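PDB 4P52: homoserine kinase from Cytophaga hutchinsonii, which probably catalyses the ATP-dependent phosphorylation of L-homoserine to O-phosphohomoserine. Local coordinates for residues Ser220-Val223 with Ala224-Asn228; Val35-Ser39 with Cys40-Val44; His251-Glu254 with Pro255-Val259; Asp240-Leu243 with Ile244-Met248; Asp266-Lys269 with Ala270-Ala274. All coordinates share one frame; numbering follows the deposited sequence.

Contact 1 (Ser220-Val223 with Ala224-Asn228); sequences SQAV and AQWGN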
loop_
_atom_site.group_PDB
_atom_site.type_symbol
_atom_site.label_atom_id
_atom_site.label_comp_id
_atom_site.label_asym_id
_atom_site.label_seq_id
_atom_site.Cartn_x
_atom_site.Cartn_y
_atom_site.Cartn_z
ATOM N N SER A 220 1.535 -11.539 -10.585
ATOM C CA SER A 220 0.139 -11.099 -10.628
ATOM C C SER A 220 -0.593 -11.258 -9.300
ATOM O O SER A 220 -1.476 -10.456 -9.006
ATOM C CB SER A 220 -0.631 -11.831 -11.721
ATOM O OG SER A 220 -0.905 -13.157 -11.299
ATOM N N GLN A 221 -0.234 -12.274 -8.508
ATOM C CA GLN A 221 -0.739 -12.402 -7.144
ATOM C C GLN A 221 -0.166 -11.310 -6.249
ATOM O O GLN A 221 -0.882 -10.746 -5.411
ATOM C CB GLN A 221 -0.410 -13.774 -6.532
ATOM C CG GLN A 221 -1.298 -14.944 -6.932
ATOM C CD GLN A 221 -2.795 -14.672 -6.745
ATOM O OE1 GLN A 221 -3.441 -14.047 -7.599
ATOM N NE2 GLN A 221 -3.356 -15.156 -5.635
ATOM N N ALA A 222 1.127 -11.023 -6.390
ATOM C CA ALA A 222 1.727 -9.971 -5.585
ATOM C C ALA A 222 1.074 -8.597 -5.890
ATOM O O ALA A 222 0.768 -7.822 -4.974
ATOM C CB ALA A 222 3.236 -9.928 -5.780
ATOM N N VAL A 223 0.836 -8.332 -7.178
ATOM C CA VAL A 223 0.243 -7.076 -7.633
ATOM C C VAL A 223 -1.141 -6.945 -7.031
ATOM O O VAL A 223 -1.473 -5.902 -6.459
ATOM C CB VAL A 223 0.144 -7.024 -9.165
ATOM C CG1 VAL A 223 -0.852 -5.964 -9.626
ATOM C CG2 VAL A 223 1.526 -6.793 -9.763
ATOM N N ALA A 224 -1.941 -8.006 -7.143
ATOM C CA ALA A 224 -3.253 -8.019 -6.512
ATOM C C ALA A 224 -3.131 -7.628 -5.037
ATOM O O ALA A 224 -3.940 -6.835 -4.525
ATOM C CB ALA A 224 -3.911 -9.386 -6.664
ATOM N N GLN A 225 -2.110 -8.151 -4.356
ATOM C CA GLN A 225 -1.966 -7.888 -2.917
ATOM C C GLN A 225 -1.525 -6.442 -2.648
ATOM O O GLN A 225 -2.049 -5.775 -1.746
ATOM C CB GLN A 225 -1.007 -8.883 -2.264
ATOM C CG GLN A 225 -1.070 -8.884 -0.748
ATOM C CD GLN A 225 -1.861 -10.042 -0.172
ATOM O OE1 GLN A 225 -2.736 -10.636 -0.834
ATOM N NE2 GLN A 225 -1.550 -10.389 1.074
ATOM N N TRP A 226 -0.572 -5.928 -3.414
ATOM C CA TRP A 226 -0.124 -4.575 -3.054
ATOM C C TRP A 226 -1.083 -3.449 -3.454
ATOM O O TRP A 226 -1.099 -2.382 -2.826
ATOM C CB TRP A 226 1.343 -4.294 -3.388
ATOM C CG TRP A 226 1.764 -4.383 -4.820
ATOM C CD1 TRP A 226 1.256 -3.683 -5.872
ATOM C CD2 TRP A 226 2.868 -5.134 -5.337
ATOM N NE1 TRP A 226 1.943 -3.989 -7.024
ATOM C CE2 TRP A 226 2.940 -4.873 -6.723
ATOM C CE3 TRP A 226 3.786 -6.021 -4.766
ATOM C CZ2 TRP A 226 3.900 -5.469 -7.554
ATOM C CZ3 TRP A 226 4.730 -6.611 -5.579
ATOM C CH2 TRP A 226 4.786 -6.335 -6.965
ATOM N N GLY A 227 -1.900 -3.717 -4.480
ATOM C CA GLY A 227 -3.101 -2.936 -4.722
ATOM C C GLY A 227 -3.944 -2.857 -3.447
ATOM O O GLY A 227 -4.334 -1.767 -3.036
ATOM N N ASN A 228 -4.183 -4.005 -2.800
ATOM C CA ASN A 228 -5.061 -4.074 -1.632
ATOM C C ASN A 228 -4.476 -3.359 -0.434
ATOM O O ASN A 228 -5.198 -2.674 0.297
ATOM C CB ASN A 228 -5.443 -5.523 -1.294
ATOM C CG ASN A 228 -6.381 -6.143 -2.337
ATOM O OD1 ASN A 228 -6.836 -5.470 -3.265
ATOM N ND2 ASN A 228 -6.677 -7.432 -2.190
#

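Contact 2 (Val35-Ser39 with Cys40-Val44); sequences VANVS and CGFDV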
loop_
_atom_site.group_PDB
_atom_site.type_symbol
_atom_site.label_atom_id
_atom_site.label_comp_id
_atom_site.label_asym_id
_atom_site.label_seq_id
_atom_site.Cartn_x
_atom_site.Cartn_y
_atom_site.Cartn_z
ATOM N N VAL A 35 -2.958 -6.948 16.906
ATOM C CA VAL A 35 -3.314 -7.723 15.731
ATOM C C VAL A 35 -2.372 -7.391 14.558
ATOM O O VAL A 35 -2.400 -6.288 14.012
ATOM C CB VAL A 35 -4.771 -7.458 15.310
ATOM C CG1 VAL A 35 -5.094 -8.189 14.004
ATOM C CG2 VAL A 35 -5.716 -7.876 16.424
ATOM N N ALA A 36 -1.546 -8.354 14.162
ATOM C CA ALA A 36 -0.659 -8.151 13.019
ATOM C C ALA A 36 -1.229 -8.700 11.690
ATOM O O ALA A 36 -2.214 -9.461 11.687
ATOM C CB ALA A 36 0.718 -8.716 13.312
ATOM N N ASN A 37 -0.612 -8.271 10.577
ATOM C CA ASN A 37 -1.029 -8.596 9.214
ATOM C C ASN A 37 -2.302 -7.903 8.756
ATOM O O ASN A 37 -2.337 -7.318 7.660
ATOM C CB ASN A 37 -1.021 -10.098 8.990
ATOM C CG ASN A 37 0.319 -10.709 9.398
ATOM O OD1 ASN A 37 1.376 -10.061 9.282
ATOM N ND2 ASN A 37 0.286 -11.918 9.916
ATOM N N VAL A 38 -3.333 -7.889 9.586
ATOM C CA VAL A 38 -4.541 -7.109 9.247
ATOM C C VAL A 38 -4.986 -7.420 7.800
ATOM O O VAL A 38 -5.083 -6.530 6.947
ATOM C CB VAL A 38 -4.336 -5.581 9.470
ATOM C CG1 VAL A 38 -5.645 -4.809 9.338
ATOM C CG2 VAL A 38 -3.690 -5.296 10.828
ATOM N N SER A 39 -5.213 -8.700 7.514
ATOM C CA SER A 39 -5.595 -9.111 6.161
ATOM C C SER A 39 -4.440 -9.012 5.136
ATOM O O SER A 39 -3.499 -9.829 5.140
ATOM C CB SER A 39 -6.818 -8.314 5.682
ATOM O OG SER A 39 -7.383 -8.945 4.558
ATOM N N CYS A 40 -4.506 -8.023 4.255
ATOM C CA CYS A 40 -3.604 -8.032 3.111
ATOM C C CYS A 40 -2.193 -7.542 3.457
ATOM O O CYS A 40 -1.253 -7.817 2.721
ATOM C CB CYS A 40 -4.188 -7.218 1.965
ATOM S SG CYS A 40 -4.547 -5.531 2.491
ATOM N N GLY A 41 -2.041 -6.870 4.593
ATOM C CA GLY A 41 -0.777 -6.262 4.951
ATOM C C GLY A 41 0.171 -7.161 5.716
ATOM O O GLY A 41 0.754 -6.741 6.733
ATOM N N PHE A 42 0.363 -8.382 5.222
ATOM C CA PHE A 42 1.276 -9.338 5.844
ATOM C C PHE A 42 2.652 -8.731 6.168
ATOM O O PHE A 42 3.320 -8.189 5.281
ATOM C CB PHE A 42 1.439 -10.570 4.958
ATOM C CG PHE A 42 2.319 -11.620 5.555
ATOM C CD1 PHE A 42 1.887 -12.367 6.665
ATOM C CD2 PHE A 42 3.598 -11.864 5.036
ATOM C CE1 PHE A 42 2.737 -13.330 7.231
ATOM C CE2 PHE A 42 4.432 -12.836 5.592
ATOM C CZ PHE A 42 4.001 -13.570 6.693
ATOM N N ASP A 43 3.048 -8.823 7.439
ATOM C CA ASP A 43 4.343 -8.315 7.961
ATOM C C ASP A 43 4.482 -6.802 8.025
ATOM O O ASP A 43 5.538 -6.300 8.412
ATOM C CB ASP A 43 5.543 -8.859 7.171
ATOM C CG ASP A 43 6.028 -10.223 7.659
ATOM O OD1 ASP A 43 5.491 -10.772 8.660
ATOM O OD2 ASP A 43 6.962 -10.761 7.002
ATOM N N VAL A 44 3.452 -6.065 7.623
ATOM C CA VAL A 44 3.605 -4.605 7.493
ATOM C C VAL A 44 2.531 -3.740 8.178
ATOM O O VAL A 44 2.743 -2.542 8.327
ATOM C CB VAL A 44 3.779 -4.133 6.008
ATOM C CG1 VAL A 44 4.880 -4.893 5.315
ATOM C CG2 VAL A 44 2.472 -4.214 5.225
#

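Contact 3 (His251-Glu254 with Pro255-Val259); sequences HIVE and PARSV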
loop_
_atom_site.group_PDB
_atom_site.type_symbol
_atom_site.label_atom_id
_atom_site.label_comp_id
_atom_site.label_asym_id
_atom_site.label_seq_id
_atom_site.Cartn_x
_atom_site.Cartn_y
_atom_site.Cartn_z
ATOM N N HIS A 251 -4.882 -12.880 -0.648
ATOM C CA HIS A 251 -4.858 -14.001 -1.585
ATOM C C HIS A 251 -3.617 -14.899 -1.470
ATOM O O HIS A 251 -3.474 -15.864 -2.211
ATOM C CB HIS A 251 -5.075 -13.488 -3.017
ATOM C CG HIS A 251 -6.478 -13.035 -3.275
ATOM N ND1 HIS A 251 -7.581 -13.707 -2.772
ATOM C CD2 HIS A 251 -6.963 -11.978 -3.971
ATOM C CE1 HIS A 251 -8.683 -13.082 -3.146
ATOM N NE2 HIS A 251 -8.336 -12.032 -3.875
ATOM N N ILE A 252 -2.742 -14.597 -0.524
ATOM C CA ILE A 252 -1.482 -15.309 -0.425
ATOM C C ILE A 252 -1.346 -16.088 0.881
ATOM O O ILE A 252 -1.137 -17.302 0.851
ATOM C CB ILE A 252 -0.289 -14.349 -0.619
ATOM C CG1 ILE A 252 -0.241 -13.903 -2.074
ATOM C CG2 ILE A 252 1.027 -15.001 -0.214
ATOM C CD1 ILE A 252 0.299 -12.512 -2.255
ATOM N N VAL A 253 -1.470 -15.388 2.006
ATOM C CA VAL A 253 -1.112 -15.930 3.309
ATOM C C VAL A 253 -2.275 -16.705 3.918
ATOM O O VAL A 253 -2.139 -17.878 4.224
ATOM C CB VAL A 253 -0.631 -14.821 4.280
ATOM C CG1 VAL A 253 -0.414 -15.370 5.686
ATOM C CG2 VAL A 253 0.667 -14.229 3.774
ATOM N N GLU A 254 -3.415 -16.050 4.082
ATOM C CA GLU A 254 -4.601 -16.700 4.635
ATOM C C GLU A 254 -4.976 -18.033 3.929
ATOM O O GLU A 254 -5.166 -19.027 4.612
ATOM C CB GLU A 254 -5.774 -15.737 4.642
ATOM C CG GLU A 254 -7.042 -16.297 5.242
ATOM C CD GLU A 254 -8.279 -15.612 4.668
ATOM O OE1 GLU A 254 -8.579 -14.456 5.081
ATOM O OE2 GLU A 254 -8.943 -16.241 3.798
ATOM N N PRO A 255 -5.049 -18.070 2.572
ATOM C CA PRO A 255 -5.340 -19.384 1.967
ATOM C C PRO A 255 -4.307 -20.474 2.325
ATOM O O PRO A 255 -4.680 -21.633 2.445
ATOM C CB PRO A 255 -5.315 -19.118 0.452
ATOM C CG PRO A 255 -5.227 -17.640 0.275
ATOM C CD PRO A 255 -4.775 -17.025 1.560
ATOM N N ALA A 256 -3.039 -20.108 2.515
ATOM C CA ALA A 256 -2.025 -21.065 2.962
ATOM C C ALA A 256 -2.180 -21.480 4.433
ATOM O O ALA A 256 -2.093 -22.667 4.739
ATOM C CB ALA A 256 -0.614 -20.549 2.681
ATOM N N ARG A 257 -2.417 -20.524 5.333
ATOM C CA ARG A 257 -2.498 -20.806 6.767
ATOM C C ARG A 257 -3.837 -21.315 7.279
ATOM O O ARG A 257 -3.915 -21.974 8.307
ATOM C CB ARG A 257 -2.178 -19.565 7.552
ATOM C CG ARG A 257 -0.712 -19.299 7.613
ATOM C CD ARG A 257 -0.457 -18.059 8.430
ATOM N NE ARG A 257 0.968 -17.974 8.692
ATOM C CZ ARG A 257 1.591 -16.883 9.092
ATOM N NH1 ARG A 257 0.924 -15.743 9.279
ATOM N NH2 ARG A 257 2.887 -16.947 9.295
ATOM N N SER A 258 -4.901 -21.009 6.571
ATOM C CA SER A 258 -6.220 -21.288 7.096
ATOM C C SER A 258 -6.455 -22.801 7.282
ATOM O O SER A 258 -7.270 -23.174 8.113
ATOM C CB SER A 258 -7.285 -20.677 6.192
ATOM O OG SER A 258 -7.407 -21.480 5.035
ATOM N N VAL A 259 -5.760 -23.657 6.528
ATOM C CA VAL A 259 -5.844 -25.088 6.756
ATOM C C VAL A 259 -5.418 -25.506 8.164
ATOM O O VAL A 259 -5.867 -26.561 8.648
ATOM C CB VAL A 259 -5.029 -25.932 5.742
ATOM C CG1 VAL A 259 -5.556 -25.723 4.330
ATOM C CG2 VAL A 259 -3.527 -25.647 5.831
HETATM O O HOH W 1 -9.030 -19.651 3.303
#

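Contact 4 (Asp240-Leu243 with Ile244-Met248); sequences DTSL and IGRSM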
loop_
_atom_site.group_PDB
_atom_site.type_symbol
_atom_site.label_atom_id
_atom_site.label_comp_id
_atom_site.label_asym_id
_atom_site.label_seq_id
_atom_site.Cartn_x
_atom_site.Cartn_y
_atom_site.Cartn_z
ATOM N N ASP A 240 -12.708 6.110 5.010
ATOM C CA ASP A 240 -13.700 5.464 4.150
ATOM C C ASP A 240 -13.826 3.973 4.523
ATOM O O ASP A 240 -12.829 3.247 4.626
ATOM C CB ASP A 240 -13.403 5.693 2.654
ATOM C CG ASP A 240 -14.226 4.784 1.722
ATOM O OD1 ASP A 240 -14.688 3.706 2.163
ATOM O OD2 ASP A 240 -14.391 5.122 0.523
ATOM N N THR A 241 -15.074 3.547 4.703
ATOM C CA THR A 241 -15.457 2.219 5.182
ATOM C C THR A 241 -15.541 1.192 4.076
ATOM O O THR A 241 -14.991 0.104 4.194
ATOM C CB THR A 241 -16.805 2.330 5.960
ATOM O OG1 THR A 241 -16.502 2.248 7.349
ATOM C CG2 THR A 241 -17.941 1.260 5.545
ATOM N N SER A 242 -16.245 1.557 3.012
ATOM C CA SER A 242 -16.524 0.682 1.888
ATOM C C SER A 242 -15.247 0.195 1.169
ATOM O O SER A 242 -15.231 -0.901 0.589
ATOM C CB SER A 242 -17.429 1.435 0.914
ATOM O OG SER A 242 -18.062 0.537 0.026
ATOM N N LEU A 243 -14.198 1.030 1.206
ATOM C CA LEU A 243 -12.922 0.763 0.543
ATOM C C LEU A 243 -12.142 -0.262 1.363
ATOM O O LEU A 243 -11.582 -1.211 0.794
ATOM C CB LEU A 243 -12.096 2.049 0.354
ATOM C CG LEU A 243 -10.709 1.993 -0.323
ATOM C CD1 LEU A 243 -10.781 1.387 -1.721
ATOM C CD2 LEU A 243 -10.008 3.350 -0.366
ATOM N N ILE A 244 -12.132 -0.067 2.686
ATOM C CA ILE A 244 -11.568 -1.036 3.633
ATOM C C ILE A 244 -12.178 -2.441 3.464
ATOM O O ILE A 244 -11.459 -3.430 3.381
ATOM C CB ILE A 244 -11.744 -0.569 5.072
ATOM C CG1 ILE A 244 -10.985 0.731 5.284
ATOM C CG2 ILE A 244 -11.237 -1.636 6.034
ATOM C CD1 ILE A 244 -11.158 1.324 6.666
ATOM N N GLY A 245 -13.499 -2.515 3.370
ATOM C CA GLY A 245 -14.172 -3.787 3.145
ATOM C C GLY A 245 -13.601 -4.497 1.938
ATOM O O GLY A 245 -13.248 -5.676 2.002
ATOM N N ARG A 246 -13.492 -3.766 0.834
ATOM C CA ARG A 246 -13.052 -4.353 -0.419
ATOM C C ARG A 246 -11.556 -4.653 -0.407
ATOM O O ARG A 246 -11.130 -5.627 -1.006
ATOM C CB ARG A 246 -13.428 -3.449 -1.590
ATOM C CG ARG A 246 -14.804 -3.706 -2.209
ATOM C CD ARG A 246 -15.140 -2.604 -3.211
ATOM N NE ARG A 246 -14.468 -1.357 -2.818
ATOM C CZ ARG A 246 -14.893 -0.127 -3.088
ATOM N NH1 ARG A 246 -16.020 0.044 -3.761
ATOM N NH2 ARG A 246 -14.192 0.930 -2.672
ATOM N N SER A 247 -10.782 -3.830 0.292
ATOM C CA SER A 247 -9.341 -4.007 0.418
ATOM C C SER A 247 -8.877 -5.128 1.344
ATOM O O SER A 247 -7.714 -5.547 1.278
ATOM C CB SER A 247 -8.684 -2.715 0.870
ATOM O OG SER A 247 -8.782 -1.794 -0.191
HETATM N N MSE A 248 -9.762 -5.629 2.196
HETATM C CA MSE A 248 -9.364 -6.690 3.094
HETATM C C MSE A 248 -9.532 -8.049 2.490
HETATM O O MSE A 248 -10.326 -8.852 2.978
HETATM C CB MSE A 248 -10.223 -6.565 4.299
HETATM C CG MSE A 248 -9.506 -5.580 5.185
HETATM SE SE MSE A 248 -10.742 -5.367 6.690
HETATM C CE MSE A 248 -10.051 -6.933 7.702
#

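Contact 5 (Asp266-Lys269 with Ala270-Ala274); sequences DVKK and AALDA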
loop_
_atom_site.group_PDB
_atom_site.type_symbol
_atom_site.label_atom_id
_atom_site.label_comp_id
_atom_site.label_asym_id
_atom_site.label_seq_id
_atom_site.Cartn_x
_atom_site.Cartn_y
_atom_site.Cartn_z
ATOM N N ASP A 266 -15.781 -21.538 8.292
ATOM C CA ASP A 266 -17.092 -21.294 8.887
ATOM C C ASP A 266 -17.109 -20.056 9.761
ATOM O O ASP A 266 -18.097 -19.316 9.776
ATOM C CB ASP A 266 -17.540 -22.474 9.723
ATOM C CG ASP A 266 -17.797 -23.708 8.892
ATOM O OD1 ASP A 266 -18.314 -23.577 7.746
ATOM O OD2 ASP A 266 -17.472 -24.810 9.398
ATOM N N VAL A 267 -16.020 -19.843 10.498
ATOM C CA VAL A 267 -15.948 -18.720 11.406
ATOM C C VAL A 267 -15.899 -17.428 10.591
ATOM O O VAL A 267 -16.571 -16.458 10.932
ATOM C CB VAL A 267 -14.757 -18.830 12.369
ATOM C CG1 VAL A 267 -14.575 -17.543 13.136
ATOM C CG2 VAL A 267 -14.959 -19.977 13.343
ATOM N N LYS A 268 -15.148 -17.433 9.493
ATOM C CA LYS A 268 -15.005 -16.249 8.660
ATOM C C LYS A 268 -16.346 -15.910 8.023
ATOM O O LYS A 268 -16.795 -14.753 8.045
ATOM C CB LYS A 268 -13.963 -16.484 7.582
ATOM C CG LYS A 268 -13.372 -15.220 6.986
ATOM C CD LYS A 268 -13.215 -15.372 5.494
ATOM C CE LYS A 268 -12.661 -14.108 4.864
ATOM N NZ LYS A 268 -11.249 -14.374 4.521
ATOM N N LYS A 269 -17.008 -16.934 7.497
ATOM C CA LYS A 269 -18.297 -16.755 6.873
ATOM C C LYS A 269 -19.308 -16.241 7.867
ATOM O O LYS A 269 -20.141 -15.407 7.528
ATOM C CB LYS A 269 -18.798 -18.053 6.268
ATOM C CG LYS A 269 -19.890 -17.815 5.242
ATOM C CD LYS A 269 -20.591 -19.104 4.876
ATOM C CE LYS A 269 -21.985 -18.817 4.340
ATOM N NZ LYS A 269 -22.709 -20.116 4.286
ATOM N N ALA A 270 -19.245 -16.728 9.099
ATOM C CA ALA A 270 -20.183 -16.270 10.108
ATOM C C ALA A 270 -19.941 -14.774 10.442
ATOM O O ALA A 270 -20.884 -14.008 10.601
ATOM C CB ALA A 270 -20.109 -17.160 11.352
ATOM N N ALA A 271 -18.683 -14.357 10.512
ATOM C CA ALA A 271 -18.372 -12.963 10.746
ATOM C C ALA A 271 -18.860 -12.097 9.591
ATOM O O ALA A 271 -19.447 -11.036 9.814
ATOM C CB ALA A 271 -16.885 -12.761 10.969
ATOM N N LEU A 272 -18.626 -12.535 8.358
ATOM C CA LEU A 272 -19.077 -11.751 7.206
ATOM C C LEU A 272 -20.596 -11.712 7.130
ATOM O O LEU A 272 -21.153 -10.641 6.923
ATOM C CB LEU A 272 -18.479 -12.251 5.894
ATOM C CG LEU A 272 -16.978 -12.020 5.757
ATOM C CD1 LEU A 272 -16.491 -12.742 4.510
ATOM C CD2 LEU A 272 -16.627 -10.541 5.697
ATOM N N ASP A 273 -21.272 -12.843 7.352
ATOM C CA ASP A 273 -22.758 -12.815 7.439
ATOM C C ASP A 273 -23.266 -11.942 8.595
ATOM O O ASP A 273 -24.348 -11.407 8.503
ATOM C CB ASP A 273 -23.392 -14.204 7.517
ATOM C CG ASP A 273 -23.058 -15.089 6.307
ATOM O OD1 ASP A 273 -22.522 -14.574 5.293
ATOM O OD2 ASP A 273 -23.311 -16.324 6.363
ATOM N N ALA A 274 -22.497 -11.760 9.669
ATOM C CA ALA A 274 -22.992 -10.888 10.733
ATOM C C ALA A 274 -22.679 -9.417 10.431
ATOM O O ALA A 274 -22.983 -8.538 11.229
ATOM C CB ALA A 274 -22.486 -11.317 12.106
#

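Contact 1 (Ser220-Val223 with Ala224-Asn228)
Residues 220-223 and 224-228 are successive turns of one α-helix, 219-237, joined by four i to i+4 backbone hydrogen bonds: Ala-224 N to Ser-220 O, Gln-225 N to Gln-221 O, Trp-226 N to Ala-222 O and Gly-227 N to Val-223 O. The Trp-226 N to Ala-222 O bond measures 2.8 Å, while Gly-227 N to Val-223 O, at 3.0 Å, is the straightest, its N-H···O angle being 172°. The side-chain contact is made by Trp-226, which folds its indole back over the preceding turn. Its CG sits between the backbone N and the carbonyl carbon (chi1 61°), and this rotation lays one face of the ring on the peptides of Ala-222 and Val-223. Val-223 CA makes a CH-pi contact with the five-membered ring, 3.7 Å from its centroid and 17° off the normal. Ala-222 O lies over the same face, 3.3 Å above the plane and toward the rim. Two methyl groups meet the six-membered ring: Ala-222 CB comes within 3.6 Å of Trp-226 CZ3, and Val-223 CG2 reaches Trp-226 CZ2 at 3.5 Å. The indole belongs to the dimer interface, where NE1 donates to Phe-42 O of the second subunit and the ring packs on Trp-226 of that subunit. The polar end of Gln-225 bonds within its own chain, with NE2 bonded to Asp-250 OD1 and OE1 accepting from His-251 N. Along its shaft, Gln-225 CB rests 3.4 Å from Ala-222 O.

Contact 2 (Val35-Ser39 with Cys40-Val44)
After strand 26-36 the chain turns sharply through a type II' beta turn, Val-38 to Gly-41, overlapped at its end by an inverse gamma turn centred on Gly-41, which brings Asn-37 CA to within 4.1 Å of Phe-42 CA. The side chain of Asn-37 spans this bend. Its OD1 accepts from Asp-43 N at 2.8 Å, an almost linear bond (178° at the hydrogen) whose donor is tilted from the carbonyl plane of the amide. With CG anti to its own carbonyl carbon (chi1 -52°), the amide runs alongside the Phe-42 ring, both groups pointing the same way and their planes 39° apart. Asn-37 CG lies 3.6 Å from Phe-42 CD1. The backbones of the two segments also touch, through a CA-H···O contact of 3.6 Å from Asn-37 CA to Gly-41 O. The other end of the amide, ND2, makes a weak hydrogen bond to Gly-283 O, which is consistent with the amide orientation modelled. Phe-42 in turn packs on Val-253 and Arg-257, and its carbonyl receives Trp-226 NE1 of the second subunit. This is a buried connection between antiparallel strands 26-36 and 45-49, a tight turn bridged by the side chain of the residue just before it, which bonds to the backbone beyond.

Contact 3 (His251-Glu254 with Pro255-Val259)
Val-253 and Arg-257 lie side by side one turn apart, pointing the same way, and their aliphatic parts touch where Val-253 CG1 comes within 3.8 Å of Arg-257 CD. Arg-257 CG is anti to its carbonyl carbon (chi1 -78°) and the chain is extended from there to NE, carrying the guanidinium past the valine, with NH1 3.9 Å from Val-253 CG1. The NE group donates beyond these residues, to Ala-209 O, while the guanidinium neighbours Phe-42. The backbone bond Arg-257 N to Val-253 O, at 2.9 Å, joins the same pair; the next is Ser-258 N to Glu-254 O at 2.8 Å. On another side of the turn, Glu-254 and Ser-258 are linked by a water that bonds to Ser-258 OG at 3.0 Å and makes a weak bond to Glu-254 OE2. The carboxylate's main partner lies elsewhere, in a salt bridge from OE1 to Lys-268 NZ. Pro-255 turns its ring back toward the start of the bend, CG resting 3.5 Å from His-251 O. Having no N-H, the proline suits a place in the first turn of a helix, where the backbone nitrogens have no carbonyl of an earlier turn to bond. What results is a short helix, 253-257, with a proline in its first turn, whose first N-H groups, those of Val-253 and Glu-254, are held by the side chain of Asp-250, and whose side chains pack on strand 278-281 and on the loop holding Phe-42.

Contact 4 (Asp240-Leu243 with Ile244-Met248)
Leu-243 O is the tight point of this helical turn: Ser-247 N donates to it at 2.8 Å and Ser-247 OG at 3.0 Å. The hydroxyl reaches it because OG stands anti to the serine's carbonyl carbon (chi1 -69°), and it comes from above the carbonyl plane, 44° out of it. On the buried side Ile-244 lays its CG1 against Asp-240 O and goes on to meet Leu-232 and Leu-236 of helix 219-237. The exposed side is looser. There the backbone bond from Arg-246 N to Ser-242 O is long and weak, at 3.4 Å, and the arginine folds back through a bend at chi3. Ser-242 O lies 3.3 Å above one face of the guanidinium, while NH2 approaches Leu-243 CD1 to 3.6 Å, the two side chains crossing at about a right angle. At the beginning of helix 241-247, Asp-240 is the N-cap, its OD1 accepting from Leu-243 N at 2.9 Å. The charge of Arg-246 is met across the dimer, where NE forms a salt bridge with Asp-183 of the second subunit. The chemistry implies a helix closed at its start by a carboxylate, with its arginine committed to the subunit interface.

Contact 5 (Asp266-Lys269 with Ala270-Ala274)
Lys-269 O receives Asp-273 N at 2.8 Å, the shortest of the four i to i+4 bonds that join these two turns of α-helix 264-273, and a nearly straight one at 170°. Ala-270 N to Asp-266 O, Ala-271 N to Val-267 O and Leu-272 N to Lys-268 O (2.9 Å) complete the set. Lys-268 and Leu-272 lie side by side and point the same way, with Lys-268 CE 4.1 Å from Leu-272 CD1. The lysine bends at chi2 and chi4 and ends in a salt bridge from NZ to Glu-254 OE1, with a weak bond to Cys-279 O, so its ammonium ties this helix to helix 253-257. On the buried side of the helix Val-267 and Ala-271 pack on Met-305 of helix 295-310. At the exposed side Lys-269 stretches out, CG anti to its N (chi1 -161°), and crosses Asp-273 at a slant. Their charges are near but short of a salt bridge, NZ of Lys-269 being 4.4 Å from OD2 of Asp-273. The closer approach is made by the methylene before it, Lys-269 CE, 3.5 Å from Asp-273 OD2.

How the contacts relate
Each contact is local, within a helix or round a tight bend, and the five follow one another along the chain without nesting or crossing. Contact 2 comes first, at the bend between strands 26-36 and 45-49; contact 1 lies in helix 219-237, and contacts 4, 3 and 5 occupy the next three helices in that order. The bend of contact 2 touches contacts 1, 3 and 4, tying the large mixed sheet to helices of the C-terminal domain. Contact 1 also meets contacts 3 and 4; contact 5 joins only contact 3, through a salt bridge. Contacts 1, 2 and 4 meet the second subunit, contact 3 reaches it through one residue, and contact 5 does not touch it.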